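Local coordinates for periplasmic binding protein (Sulfurospirillum deleyianum, PDB 4PAG) that probably captures a solute in the periplasm, perhaps an iron chelate or a related compound, and delivers it to an ABC transporter in the inner membrane, at residues Y35-T40 against N145-M150; E58-K63 against V311-E316; W96-L101 against R188-E193. One frame throughout, in Å; residues are numbered along the deposited sequence.

Contact 1 of 3, residues Y35-T40 against N145-M150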
ATOM      1  N   TYR A  35      -3.247  -6.957 -10.269  1.00 15.73           N
ATOM      2  CA  TYR A  35      -2.132  -7.832 -10.627  1.00 15.42           C
ATOM      3  C   TYR A  35      -2.204  -9.172  -9.887  1.00 14.81           C
ATOM      4  O   TYR A  35      -2.112 -10.227 -10.507  1.00 14.88           O
ATOM      5  CB  TYR A  35      -0.751  -7.181 -10.391  1.00 14.54           C
ATOM      6  CG  TYR A  35       0.313  -8.215 -10.605  1.00 15.22           C
ATOM      7  CD1 TYR A  35       0.764  -8.522 -11.885  1.00 15.04           C
ATOM      8  CD2 TYR A  35       0.776  -8.981  -9.546  1.00 14.80           C
ATOM      9  CE1 TYR A  35       1.677  -9.543 -12.094  1.00 16.61           C
ATOM     10  CE2 TYR A  35       1.679 -10.000  -9.741  1.00 15.81           C
ATOM     11  CZ  TYR A  35       2.134 -10.277 -11.012  1.00 17.40           C
ATOM     12  OH  TYR A  35       3.047 -11.290 -11.187  1.00 17.32           O
ATOM     13  N   VAL A  36      -2.358  -9.130  -8.566  1.00 13.86           N
ATOM     14  CA  VAL A  36      -2.313 -10.361  -7.778  1.00 14.11           C
ATOM     15  C   VAL A  36      -3.554 -11.239  -7.978  1.00 15.18           C
ATOM     16  O   VAL A  36      -3.489 -12.429  -7.739  1.00 14.37           O
ATOM     17  CB  VAL A  36      -2.028 -10.121  -6.265  1.00 14.53           C
ATOM     18  CG1 VAL A  36      -0.590  -9.654  -6.069  1.00 14.62           C
ATOM     19  CG2 VAL A  36      -3.016  -9.151  -5.641  1.00 14.19           C
ATOM     20  N   ILE A  37      -4.671 -10.659  -8.423  1.00 16.34           N
ATOM     21  CA  ILE A  37      -5.842 -11.454  -8.792  1.00 16.33           C
ATOM     22  C   ILE A  37      -5.589 -12.102 -10.161  1.00 17.84           C
ATOM     23  O   ILE A  37      -5.610 -13.328 -10.288  1.00 19.63           O
ATOM     24  CB  ILE A  37      -7.141 -10.619  -8.795  1.00 17.08           C
ATOM     25  CG1 ILE A  37      -7.435 -10.101  -7.388  1.00 17.15           C
ATOM     26  CG2 ILE A  37      -8.326 -11.449  -9.294  1.00 17.51           C
ATOM     27  CD1 ILE A  37      -8.502  -9.028  -7.350  1.00 18.14           C
ATOM     28  N   ASP A  38      -5.329 -11.283 -11.175  1.00 16.77           N
ATOM     29  CA  ASP A  38      -4.985 -11.787 -12.509  1.00 19.09           C
ATOM     30  C   ASP A  38      -4.469 -10.630 -13.358  1.00 19.57           C
ATOM     31  O   ASP A  38      -5.196  -9.672 -13.605  1.00 18.63           O
ATOM     32  CB  ASP A  38      -6.215 -12.424 -13.174  1.00 20.37           C
ATOM     33  CG  ASP A  38      -5.914 -13.031 -14.532  1.00 23.54           C
ATOM     34  OD1 ASP A  38      -4.730 -13.239 -14.877  1.00 26.10           O
ATOM     35  OD2 ASP A  38      -6.878 -13.298 -15.271  1.00 27.93           O
ATOM     36  N   ASP A  39      -3.216 -10.715 -13.793  1.00 20.19           N
ATOM     37  CA  ASP A  39      -2.612  -9.647 -14.591  1.00 22.93           C
ATOM     38  C   ASP A  39      -3.018  -9.695 -16.064  1.00 21.73           C
ATOM     39  O   ASP A  39      -2.878  -8.698 -16.778  1.00 21.42           O
ATOM     40  CB  ASP A  39      -1.088  -9.676 -14.461  1.00 26.88           C
ATOM     41  CG  ASP A  39      -0.473 -10.938 -15.018  1.00 29.76           C
ATOM     42  OD1 ASP A  39      -0.965 -12.037 -14.677  1.00 33.77           O
ATOM     43  OD2 ASP A  39       0.511 -10.828 -15.782  1.00 38.12           O
ATOM     44  N   THR A  40      -3.542 -10.836 -16.505  1.00 20.41           N
ATOM     45  CA  THR A  40      -3.860 -11.048 -17.915  1.00 21.69           C
ATOM     46  C   THR A  40      -4.650  -9.883 -18.538  1.00 18.68           C
ATOM     47  O   THR A  40      -4.236  -9.353 -19.561  1.00 21.85           O
ATOM     48  CB  THR A  40      -4.595 -12.386 -18.131  1.00 24.22           C
ATOM     49  OG1 THR A  40      -3.852 -13.436 -17.502  1.00 26.63           O
ATOM     50  CG2 THR A  40      -4.729 -12.696 -19.605  1.00 27.15           C
ATOM     51  N   ASN A 145     -11.113 -14.830  -3.638  1.00 16.05           N
ATOM     52  CA  ASN A 145     -11.542 -15.324  -2.326  1.00 17.02           C
ATOM     53  C   ASN A 145     -10.395 -15.924  -1.497  1.00 17.20           C
ATOM     54  O   ASN A 145     -10.380 -15.785  -0.272  1.00 16.62           O
ATOM     55  CB  ASN A 145     -12.679 -16.343  -2.472  1.00 17.40           C
ATOM     56  CG  ASN A 145     -13.974 -15.718  -2.989  1.00 21.39           C
ATOM     57  OD1 ASN A 145     -14.110 -14.491  -3.092  1.00 18.28           O
ATOM     58  ND2 ASN A 145     -14.939 -16.570  -3.325  1.00 23.39           N
ATOM     59  N   ALA A 146      -9.445 -16.596  -2.153  1.00 17.79           N
ATOM     60  CA  ALA A 146      -8.266 -17.130  -1.451  1.00 16.46           C
ATOM     61  C   ALA A 146      -7.459 -15.989  -0.826  1.00 16.69           C
ATOM     62  O   ALA A 146      -7.076 -16.056   0.342  1.00 18.01           O
ATOM     63  CB  ALA A 146      -7.396 -17.936  -2.400  1.00 15.90           C
ATOM     64  N   LEU A 147      -7.234 -14.933  -1.604  1.00 15.51           N
ATOM     65  CA  LEU A 147      -6.523 -13.744  -1.127  1.00 14.77           C
ATOM     66  C   LEU A 147      -7.268 -13.052   0.004  1.00 14.62           C
ATOM     67  O   LEU A 147      -6.648 -12.652   1.001  1.00 15.65           O
ATOM     68  CB  LEU A 147      -6.284 -12.750  -2.272  1.00 14.25           C
ATOM     69  CG  LEU A 147      -5.508 -13.276  -3.474  1.00 14.23           C
ATOM     70  CD1 LEU A 147      -5.267 -12.155  -4.478  1.00 15.17           C
ATOM     71  CD2 LEU A 147      -4.188 -13.894  -3.047  1.00 14.52           C
ATOM     72  N   ALA A 148      -8.589 -12.922  -0.158  1.00 14.12           N
ATOM     73  CA  ALA A 148      -9.445 -12.318   0.848  1.00 16.50           C
ATOM     74  C   ALA A 148      -9.385 -13.070   2.171  1.00 16.54           C
ATOM     75  O   ALA A 148      -9.357 -12.454   3.227  1.00 16.37           O
ATOM     76  CB  ALA A 148     -10.890 -12.246   0.358  1.00 16.41           C
ATOM     77  N   ASN A 149      -9.364 -14.395   2.114  0.50 17.51           N
ATOM     78  CA  ASN A 149      -9.332 -15.195   3.335  0.50 20.20           C
ATOM     79  C   ASN A 149      -8.039 -15.009   4.132  0.50 17.30           C
ATOM     80  O   ASN A 149      -8.086 -14.869   5.353  0.50 17.21           O
ATOM     81  CB  ASN A 149      -9.590 -16.667   3.022  0.50 25.77           C
ATOM     82  CG  ASN A 149     -11.063 -16.960   2.807  0.50 31.16           C
ATOM     83  OD1 ASN A 149     -11.920 -16.468   3.536  0.50 35.57           O
ATOM     84  ND2 ASN A 149     -11.365 -17.746   1.792  0.50 35.93           N
HETATM   85  N   MSE A 150      -6.898 -14.981   3.448  1.00 17.23           N
HETATM   86  CA  MSE A 150      -5.607 -14.708   4.113  1.00 17.39           C
HETATM   87  C   MSE A 150      -5.592 -13.299   4.658  1.00 16.90           C
HETATM   88  O   MSE A 150      -5.165 -13.070   5.793  1.00 18.69           O
HETATM   89  CB  MSE A 150      -4.392 -14.939   3.213  1.00 17.42           C
HETATM   90  CG  MSE A 150      -3.102 -14.710   4.014  1.00 19.60           C
HETATM   91 SE   MSE A 150      -1.476 -15.179   2.998  1.00 21.35          SE
HETATM   92  CE  MSE A 150      -1.567 -17.120   3.309  1.00 19.43           C
TER
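Leu147 reaches from its helix to the last turn of helix 28-37 and meets Val36 and Ile37 with a single methyl, CD1. Its CG lies anti to the carbonyl carbon (chi1 -58°), and CD1 then runs anti to CA (chi2 -176°), so the side chain is stretched out and its tip does the touching. Val36 offers the CG2 branch, which lies between its own backbone N and carbonyl carbon, and Leu147 CD1 stands 3.9 Å from Val36 CG2. The same methyl rests 3.7 Å from Val36 O, a backbone oxygen that also accepts a hydrogen bond from Arg143 NH2, one turn before Leu147. Ile37 adds a looser touch from the middle of its chain, CG1 lying 4.2 Å from Leu147 CD1. Both branched side chains meet the leucine at a slant. The contact thus fastens a short N-terminal helix to the early part of helix 141-163, which probably corresponds to the long helix linking the two lobes in binding proteins of this type. Phe131, Leu307 and Phe308 pack on Leu147, while Phe275 and Phe309 pack on Val36, so the side chains meet in buried, apolar surroundings. Just past Ile37 the chain leaves helical geometry and Asp38 forms an Asx turn. Asp38 OD1 accepts from Thr40 N at 3.1 Å, the donor standing above the carboxylate plane. Thr40 OG1 meets Asp38 OD1 on its syn side at 2.8 Å, close to that plane, giving this oxygen two donors from one residue.

Contact 2 of 3, residues E58-K63 against V311-E316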
ATOM      1  N   GLU A  58      11.186  -7.478 -11.509  1.00 23.83           N
ATOM      2  CA  GLU A  58      11.485  -8.560 -12.455  1.00 27.28           C
ATOM      3  C   GLU A  58      11.713  -9.914 -11.765  1.00 26.62           C
ATOM      4  O   GLU A  58      11.522 -10.966 -12.368  1.00 28.69           O
ATOM      5  CB  GLU A  58      12.668  -8.190 -13.367  1.00 28.44           C
ATOM      6  CG  GLU A  58      14.038  -8.155 -12.698  1.00 35.67           C
ATOM      7  CD  GLU A  58      14.274  -6.917 -11.843  1.00 44.23           C
ATOM      8  OE1 GLU A  58      13.417  -6.001 -11.842  1.00 44.39           O
ATOM      9  OE2 GLU A  58      15.325  -6.864 -11.161  1.00 61.46           O
ATOM     10  N   LYS A  59      12.096  -9.884 -10.493  1.00 26.27           N
ATOM     11  CA  LYS A  59      12.313 -11.106  -9.726  1.00 28.12           C
ATOM     12  C   LYS A  59      11.002 -11.687  -9.164  1.00 23.86           C
ATOM     13  O   LYS A  59      10.955 -12.866  -8.818  1.00 27.59           O
ATOM     14  CB  LYS A  59      13.296 -10.835  -8.578  1.00 32.00           C
ATOM     15  CG  LYS A  59      14.610 -10.167  -8.997  1.00 37.55           C
ATOM     16  CD  LYS A  59      15.525 -11.095  -9.783  1.00 44.03           C
ATOM     17  CE  LYS A  59      16.061 -12.223  -8.907  1.00 50.95           C
ATOM     18  NZ  LYS A  59      17.176 -12.987  -9.535  1.00 58.08           N
ATOM     19  N   PHE A  60       9.946 -10.871  -9.079  1.00 18.44           N
ATOM     20  CA  PHE A  60       8.703 -11.257  -8.402  1.00 18.79           C
ATOM     21  C   PHE A  60       7.442 -11.227  -9.272  1.00 19.87           C
ATOM     22  O   PHE A  60       6.459 -11.882  -8.938  1.00 22.72           O
ATOM     23  CB  PHE A  60       8.469 -10.330  -7.208  1.00 19.62           C
ATOM     24  CG  PHE A  60       9.481 -10.478  -6.109  1.00 18.74           C
ATOM     25  CD1 PHE A  60       9.296 -11.412  -5.108  1.00 21.59           C
ATOM     26  CD2 PHE A  60      10.596  -9.663  -6.056  1.00 19.16           C
ATOM     27  CE1 PHE A  60      10.214 -11.541  -4.088  1.00 23.33           C
ATOM     28  CE2 PHE A  60      11.525  -9.786  -5.030  1.00 18.53           C
ATOM     29  CZ  PHE A  60      11.335 -10.727  -4.051  1.00 21.31           C
ATOM     30  N   LEU A  61       7.466 -10.470 -10.368  1.00 19.45           N
ATOM     31  CA  LEU A  61       6.267 -10.201 -11.167  1.00 17.04           C
ATOM     32  C   LEU A  61       6.390 -10.797 -12.562  1.00 19.15           C
ATOM     33  O   LEU A  61       7.493 -11.001 -13.075  1.00 19.77           O
ATOM     34  CB  LEU A  61       6.056  -8.687 -11.287  1.00 18.01           C
ATOM     35  CG  LEU A  61       6.004  -7.901  -9.975  1.00 18.87           C
ATOM     36  CD1 LEU A  61       5.994  -6.406 -10.258  1.00 20.34           C
ATOM     37  CD2 LEU A  61       4.804  -8.308  -9.139  1.00 19.03           C
ATOM     38  N   SER A  62       5.248 -11.057 -13.185  1.00 19.35           N
ATOM     39  CA  SER A  62       5.227 -11.661 -14.510  1.00 19.04           C
ATOM     40  C   SER A  62       5.889 -10.743 -15.536  1.00 19.76           C
ATOM     41  O   SER A  62       5.868  -9.523 -15.404  1.00 19.18           O
ATOM     42  CB  SER A  62       3.792 -11.960 -14.941  1.00 19.48           C
ATOM     43  OG  SER A  62       3.095 -10.758 -15.216  1.00 19.53           O
ATOM     44  N   LYS A  63       6.480 -11.348 -16.557  1.00 23.31           N
ATOM     45  CA  LYS A  63       7.043 -10.586 -17.660  1.00 25.78           C
ATOM     46  C   LYS A  63       5.964  -9.735 -18.339  1.00 23.01           C
ATOM     47  O   LYS A  63       6.225  -8.586 -18.702  1.00 23.46           O
ATOM     48  CB  LYS A  63       7.713 -11.518 -18.669  1.00 31.87           C
ATOM     49  CG  LYS A  63       8.674 -10.808 -19.609  1.00 39.88           C
ATOM     50  CD  LYS A  63       9.903 -11.663 -19.888  1.00 49.32           C
ATOM     51  CE  LYS A  63      10.749 -11.087 -21.010  1.00 53.12           C
ATOM     52  NZ  LYS A  63      10.051 -11.157 -22.326  1.00 58.11           N
ATOM     53  N   VAL A 311       5.581 -17.012  -5.233  1.00 20.40           N
ATOM     54  CA  VAL A 311       7.035 -16.990  -5.106  1.00 21.85           C
ATOM     55  C   VAL A 311       7.468 -17.627  -3.791  1.00 21.58           C
ATOM     56  O   VAL A 311       6.941 -17.290  -2.731  1.00 18.13           O
ATOM     57  CB  VAL A 311       7.573 -15.553  -5.181  1.00 23.68           C
ATOM     58  CG1 VAL A 311       9.058 -15.509  -4.846  1.00 26.94           C
ATOM     59  CG2 VAL A 311       7.331 -14.979  -6.571  1.00 23.79           C
ATOM     60  N   GLU A 312       8.425 -18.546  -3.880  1.00 21.50           N
ATOM     61  CA  GLU A 312       9.018 -19.200  -2.712  1.00 22.36           C
ATOM     62  C   GLU A 312      10.252 -18.432  -2.318  1.00 22.92           C
ATOM     63  O   GLU A 312      11.092 -18.144  -3.161  1.00 25.84           O
ATOM     64  CB  GLU A 312       9.446 -20.620  -3.061  1.00 26.71           C
ATOM     65  CG  GLU A 312       8.294 -21.526  -3.428  1.00 29.61           C
ATOM     66  CD  GLU A 312       7.498 -21.957  -2.219  1.00 36.27           C
ATOM     67  OE1 GLU A 312       8.025 -21.866  -1.083  1.00 40.94           O
ATOM     68  OE2 GLU A 312       6.349 -22.395  -2.411  1.00 39.95           O
ATOM     69  N   LEU A 313      10.373 -18.119  -1.038  1.00 22.34           N
ATOM     70  CA  LEU A 313      11.491 -17.342  -0.546  1.00 22.55           C
ATOM     71  C   LEU A 313      12.409 -18.213   0.294  1.00 24.74           C
ATOM     72  O   LEU A 313      11.958 -18.880   1.227  1.00 26.08           O
ATOM     73  CB  LEU A 313      10.974 -16.166   0.285  1.00 22.45           C
ATOM     74  CG  LEU A 313      10.160 -15.124  -0.486  1.00 21.61           C
ATOM     75  CD1 LEU A 313       9.475 -14.181   0.485  1.00 21.05           C
ATOM     76  CD2 LEU A 313      11.055 -14.345  -1.443  1.00 24.34           C
ATOM     77  N   SER A 314      13.693 -18.215  -0.048  1.00 26.23           N
ATOM     78  CA  SER A 314      14.716 -18.862   0.770  1.00 28.00           C
ATOM     79  C   SER A 314      15.041 -17.978   1.970  1.00 28.49           C
ATOM     80  O   SER A 314      14.664 -16.809   2.006  1.00 22.62           O
ATOM     81  CB  SER A 314      15.988 -19.062  -0.044  1.00 30.01           C
ATOM     82  OG  SER A 314      16.603 -17.816  -0.329  1.00 28.62           O
ATOM     83  N   ASN A 315      15.768 -18.524   2.941  1.00 30.09           N
ATOM     84  CA  ASN A 315      16.226 -17.715   4.066  1.00 32.17           C
ATOM     85  C   ASN A 315      17.184 -16.611   3.612  1.00 31.21           C
ATOM     86  O   ASN A 315      17.176 -15.514   4.165  1.00 31.28           O
ATOM     87  CB  ASN A 315      16.858 -18.590   5.157  1.00 34.99           C
ATOM     88  CG  ASN A 315      15.827 -19.443   5.895  1.00 38.78           C
ATOM     89  OD1 ASN A 315      14.627 -19.161   5.869  1.00 40.62           O
ATOM     90  ND2 ASN A 315      16.294 -20.490   6.556  1.00 42.21           N
ATOM     91  N   GLU A 316      17.983 -16.888   2.587  1.00 31.10           N
ATOM     92  CA  GLU A 316      18.856 -15.866   2.027  1.00 34.55           C
ATOM     93  C   GLU A 316      18.048 -14.755   1.341  1.00 30.93           C
ATOM     94  O   GLU A 316      18.408 -13.584   1.443  1.00 29.68           O
ATOM     95  CB  GLU A 316      19.876 -16.481   1.062  1.00 40.28           C
ATOM     96  CG  GLU A 316      20.983 -15.530   0.618  1.00 49.16           C
ATOM     97  CD  GLU A 316      21.778 -14.936   1.777  1.00 53.36           C
ATOM     98  OE1 GLU A 316      21.967 -15.621   2.807  1.00 59.49           O
ATOM     99  OE2 GLU A 316      22.220 -13.776   1.655  1.00 67.87           O
TER
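The ring of Phe60 meets Leu313 at its edge, where Leu313 CD2 lies near the ring plane, 3.9 Å from Phe60 CE1. Val311 approaches obliquely, its CG1 4.1 Å from Phe60 CD1, the ring atom next to CE1. Tyr321 forms an edge-to-face pair with Phe60, and Ser264 and Pro265 also touch the phenylalanine. The arrangement joins a short helical turn, 57-60, to the connection between helix 297-309 and the C-terminal helix 315-322 of this two-lobed periplasmic binding fold, bringing together parts of the chain almost 250 residues apart. Tyr321 and Phe322 line the pocket of the bound histidine, and they also pack on Phe60 and Leu313 respectively. The contact is therefore a second shell to that site, with the Phe60 side chain about 10 Å from the histidine. Phe60 puts CG anti to its carbonyl carbon (chi1 -67°), and chi2 of -88° turns the ring upright to the CA-CB-CG plane, presenting the CD1-CE1 side to the two aliphatic residues. Both meet the phenylalanine side chain at about a right angle. Leu313 uses the branch that is not extended: CD1 runs anti to CA, leaving CD2 to turn to the ring. No hydrogen bond crosses between the segments. Ser62 is the N-cap of helix 63-66, its OG bonding Phe65 N, and Ser314 is the N-cap of the C-terminal helix, its OG bonding Asp317 N. Val311 is also held by backbone hydrogen bonding with Tyr305, and its second methyl, CG2, rests 4.0 Å from the backbone oxygen Phe60 O.

Contact 3 of 3, residues W96-L101 against R188-E193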
ATOM      1  N   TRP A  96      -9.983   4.398  -7.283  1.00 16.74           N
ATOM      2  CA  TRP A  96      -9.708   4.531  -5.856  1.00 17.23           C
ATOM      3  C   TRP A  96     -10.727   5.501  -5.236  1.00 17.29           C
ATOM      4  O   TRP A  96     -10.754   6.676  -5.574  1.00 18.51           O
ATOM      5  CB  TRP A  96      -8.265   5.024  -5.725  1.00 16.97           C
ATOM      6  CG  TRP A  96      -7.694   5.209  -4.363  1.00 17.90           C
ATOM      7  CD1 TRP A  96      -8.270   4.924  -3.161  1.00 18.59           C
ATOM      8  CD2 TRP A  96      -6.382   5.692  -4.078  1.00 17.76           C
ATOM      9  NE1 TRP A  96      -7.399   5.231  -2.140  1.00 18.58           N
ATOM     10  CE2 TRP A  96      -6.235   5.709  -2.680  1.00 18.99           C
ATOM     11  CE3 TRP A  96      -5.327   6.148  -4.874  1.00 19.06           C
ATOM     12  CZ2 TRP A  96      -5.063   6.142  -2.058  1.00 19.09           C
ATOM     13  CZ3 TRP A  96      -4.160   6.575  -4.257  1.00 19.16           C
ATOM     14  CH2 TRP A  96      -4.043   6.575  -2.861  1.00 19.81           C
ATOM     15  N   ASP A  97     -11.588   4.980  -4.360  1.00 18.27           N
ATOM     16  CA  ASP A  97     -12.647   5.770  -3.721  1.00 20.93           C
ATOM     17  C   ASP A  97     -12.098   6.463  -2.480  1.00 21.31           C
ATOM     18  O   ASP A  97     -12.162   5.911  -1.380  1.00 22.20           O
ATOM     19  CB  ASP A  97     -13.828   4.859  -3.340  1.00 22.56           C
ATOM     20  CG  ASP A  97     -14.973   5.603  -2.660  1.00 23.92           C
ATOM     21  OD1 ASP A  97     -14.908   6.841  -2.510  1.00 21.84           O
ATOM     22  OD2 ASP A  97     -15.955   4.927  -2.279  1.00 27.55           O
ATOM     23  N   THR A  98     -11.559   7.667  -2.656  1.00 17.94           N
ATOM     24  CA  THR A  98     -11.029   8.442  -1.527  1.00 18.88           C
ATOM     25  C   THR A  98     -11.321   9.931  -1.784  1.00 19.69           C
ATOM     26  O   THR A  98     -11.235  10.386  -2.938  1.00 16.91           O
ATOM     27  CB  THR A  98      -9.524   8.132  -1.304  1.00 20.51           C
ATOM     28  OG1 THR A  98      -9.078   8.662  -0.042  1.00 22.12           O
ATOM     29  CG2 THR A  98      -8.664   8.676  -2.436  1.00 21.39           C
ATOM     30  N   PRO A  99     -11.710  10.682  -0.731  1.00 18.73           N
ATOM     31  CA  PRO A  99     -12.265  12.028  -0.938  1.00 20.82           C
ATOM     32  C   PRO A  99     -11.361  13.015  -1.659  1.00 19.70           C
ATOM     33  O   PRO A  99     -11.854  13.808  -2.440  1.00 19.60           O
ATOM     34  CB  PRO A  99     -12.585  12.534   0.477  1.00 22.61           C
ATOM     35  CG  PRO A  99     -12.289  11.427   1.416  1.00 24.07           C
ATOM     36  CD  PRO A  99     -11.916  10.198   0.646  1.00 22.26           C
ATOM     37  N   LEU A 100     -10.053  12.963  -1.420  1.00 20.53           N
ATOM     38  CA  LEU A 100      -9.132  13.868  -2.094  1.00 20.61           C
ATOM     39  C   LEU A 100      -8.953  13.573  -3.592  1.00 20.54           C
ATOM     40  O   LEU A 100      -8.400  14.405  -4.304  1.00 22.11           O
ATOM     41  CB  LEU A 100      -7.769  13.871  -1.389  1.00 22.05           C
ATOM     42  CG  LEU A 100      -7.784  14.375   0.061  1.00 22.93           C
ATOM     43  CD1 LEU A 100      -6.451  14.083   0.734  1.00 26.02           C
ATOM     44  CD2 LEU A 100      -8.103  15.859   0.145  1.00 25.31           C
ATOM     45  N   LEU A 101      -9.409  12.412  -4.069  1.00 17.01           N
ATOM     46  CA  LEU A 101      -9.310  12.068  -5.505  1.00 18.58           C
ATOM     47  C   LEU A 101     -10.637  11.968  -6.264  1.00 18.50           C
ATOM     48  O   LEU A 101     -10.638  12.009  -7.494  1.00 18.73           O
ATOM     49  CB  LEU A 101      -8.537  10.749  -5.687  1.00 18.76           C
ATOM     50  CG  LEU A 101      -7.061  10.819  -5.268  1.00 20.29           C
ATOM     51  CD1 LEU A 101      -6.413   9.446  -5.283  1.00 20.97           C
ATOM     52  CD2 LEU A 101      -6.287  11.771  -6.157  1.00 22.24           C
ATOM     53  N   ARG A 188      -3.428  10.889  11.091  1.00 16.71           N
ATOM     54  CA  ARG A 188      -4.592  10.480  10.301  1.00 17.90           C
ATOM     55  C   ARG A 188      -4.343  10.810   8.833  1.00 18.04           C
ATOM     56  O   ARG A 188      -4.502  11.955   8.401  1.00 18.32           O
ATOM     57  CB  ARG A 188      -5.857  11.160  10.829  1.00 21.38           C
ATOM     58  CG  ARG A 188      -6.418  10.493  12.087  1.00 23.99           C
ATOM     59  CD  ARG A 188      -7.058  11.510  13.027  1.00 26.41           C
ATOM     60  NE  ARG A 188      -6.038  12.393  13.589  1.00 32.32           N
ATOM     61  CZ  ARG A 188      -6.255  13.594  14.126  1.00 31.15           C
ATOM     62  NH1 ARG A 188      -7.489  14.104  14.206  1.00 31.59           N
ATOM     63  NH2 ARG A 188      -5.217  14.291  14.589  1.00 29.63           N
ATOM     64  N   SER A 189      -3.934   9.795   8.075  1.00 16.81           N
ATOM     65  CA  SER A 189      -3.537   9.963   6.674  1.00 15.83           C
ATOM     66  C   SER A 189      -3.563   8.614   6.002  1.00 16.39           C
ATOM     67  O   SER A 189      -3.186   7.621   6.626  1.00 16.25           O
ATOM     68  CB  SER A 189      -2.115  10.524   6.593  1.00 15.54           C
ATOM     69  OG  SER A 189      -1.562  10.395   5.284  1.00 15.33           O
ATOM     70  N   PHE A 190      -3.972   8.547   4.733  1.00 16.67           N
ATOM     71  CA  PHE A 190      -3.921   7.256   4.060  1.00 15.84           C
ATOM     72  C   PHE A 190      -2.484   6.778   3.794  1.00 15.45           C
ATOM     73  O   PHE A 190      -2.260   5.597   3.506  1.00 17.35           O
ATOM     74  CB  PHE A 190      -4.857   7.135   2.839  1.00 16.81           C
ATOM     75  CG  PHE A 190      -4.580   8.073   1.691  1.00 18.06           C
ATOM     76  CD1 PHE A 190      -3.409   7.992   0.945  1.00 18.47           C
ATOM     77  CD2 PHE A 190      -5.570   8.961   1.269  1.00 20.36           C
ATOM     78  CE1 PHE A 190      -3.197   8.827  -0.146  1.00 19.00           C
ATOM     79  CE2 PHE A 190      -5.364   9.793   0.178  1.00 20.43           C
ATOM     80  CZ  PHE A 190      -4.170   9.726  -0.532  1.00 18.65           C
ATOM     81  N   HIS A 191      -1.516   7.674   3.940  1.00 13.79           N
ATOM     82  CA  HIS A 191      -0.102   7.308   3.825  1.00 13.73           C
ATOM     83  C   HIS A 191       0.497   6.654   5.074  1.00 15.29           C
ATOM     84  O   HIS A 191       1.497   5.944   4.965  1.00 16.18           O
ATOM     85  CB  HIS A 191       0.717   8.537   3.449  1.00 14.01           C
ATOM     86  CG  HIS A 191       0.434   9.041   2.069  1.00 15.26           C
ATOM     87  ND1 HIS A 191       0.723   8.305   0.940  1.00 16.06           N
ATOM     88  CD2 HIS A 191      -0.123  10.194   1.635  1.00 15.75           C
ATOM     89  CE1 HIS A 191       0.369   8.993  -0.134  1.00 16.17           C
ATOM     90  NE2 HIS A 191      -0.146  10.143   0.262  1.00 15.93           N
ATOM     91  N   SER A 192      -0.104   6.888   6.243  1.00 16.55           N
ATOM     92  CA  SER A 192       0.399   6.347   7.519  1.00 16.41           C
ATOM     93  C   SER A 192      -0.520   5.322   8.199  1.00 15.58           C
ATOM     94  O   SER A 192      -0.173   4.785   9.250  1.00 15.89           O
ATOM     95  CB  SER A 192       0.665   7.490   8.500  1.00 18.37           C
ATOM     96  OG  SER A 192      -0.534   8.162   8.830  1.00 19.03           O
ATOM     97  N   GLU A 193      -1.666   5.036   7.590  1.00 15.53           N
ATOM     98  CA  GLU A 193      -2.667   4.117   8.154  1.00 16.53           C
ATOM     99  C   GLU A 193      -2.132   2.805   8.777  1.00 15.41           C
ATOM    100  O   GLU A 193      -2.568   2.450   9.872  1.00 15.92           O
ATOM    101  CB  GLU A 193      -3.739   3.798   7.099  1.00 17.62           C
ATOM    102  CG  GLU A 193      -4.916   2.986   7.618  1.00 19.35           C
ATOM    103  CD  GLU A 193      -4.793   1.488   7.369  1.00 20.91           C
ATOM    104  OE1 GLU A 193      -3.849   1.051   6.667  1.00 25.13           O
ATOM    105  OE2 GLU A 193      -5.663   0.732   7.865  1.00 21.92           O
TER
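Phe190 fills the centre of this contact, receiving the edge of the Trp96 indole on one face in a T-shaped pair. The six-membered ring of Trp96 and the Phe190 ring have centroids 5.0 Å apart and planes inclined at 59°. Trp96 ends strand 92-96, before the long helix 141-163 in the chain, and Phe190 sits in a loop after it, so the pair probably bridges the two lobes of this periplasmic binding fold. Trp96 CH2 makes the closest approach, 3.6 Å from Phe190 CE1, while Trp96 CZ2 lies over the rim of the phenyl face. Thr98 comes to the phenyl obliquely, its OG1 3.8 Å from Phe190 CD2; that hydroxyl is hydrogen-bonded to Asp122 OD2. The other branch, Thr98 CG2, sits over the rim of one indole face, as does Leu101 CD1. Phe190 carries its ring with CG between the backbone N and carbonyl carbon (chi1 63°), and its backbone is tied by Gln208 OE1 at N and by Arg277 NH2 at O. Replacing Phe190 by an alanine would probably leave the indole edge of Trp96 without the face it packs against and open a gap beside Thr98. Just before Phe190, Ser189 OG closes an ST turn by accepting from His191 N at 3.0 Å.

All three contacts are largely buried, without hydrogen bonds between their segments, and no two share a helix or strand. Contact 3 lies deepest, its centre about 11 Å from the chain's centre, against about 15 and 19 Å for contacts 1 and 2; Val311 of contact 2 is partly exposed. The side chains of contact 1 are all aliphatic and sit on the long helix 141-163, contact 2 sets aliphatic groups against one ring near the C-terminus, and contact 3 pairs two aromatic rings, probably between the lobes. Contacts 1 and 2 touch through Asp39 OD2 and Ser62 OG, 2.6 Å apart, a probable hydrogen bond. Contact 3 touches neither and lies opposite contact 2 across the chain's centre.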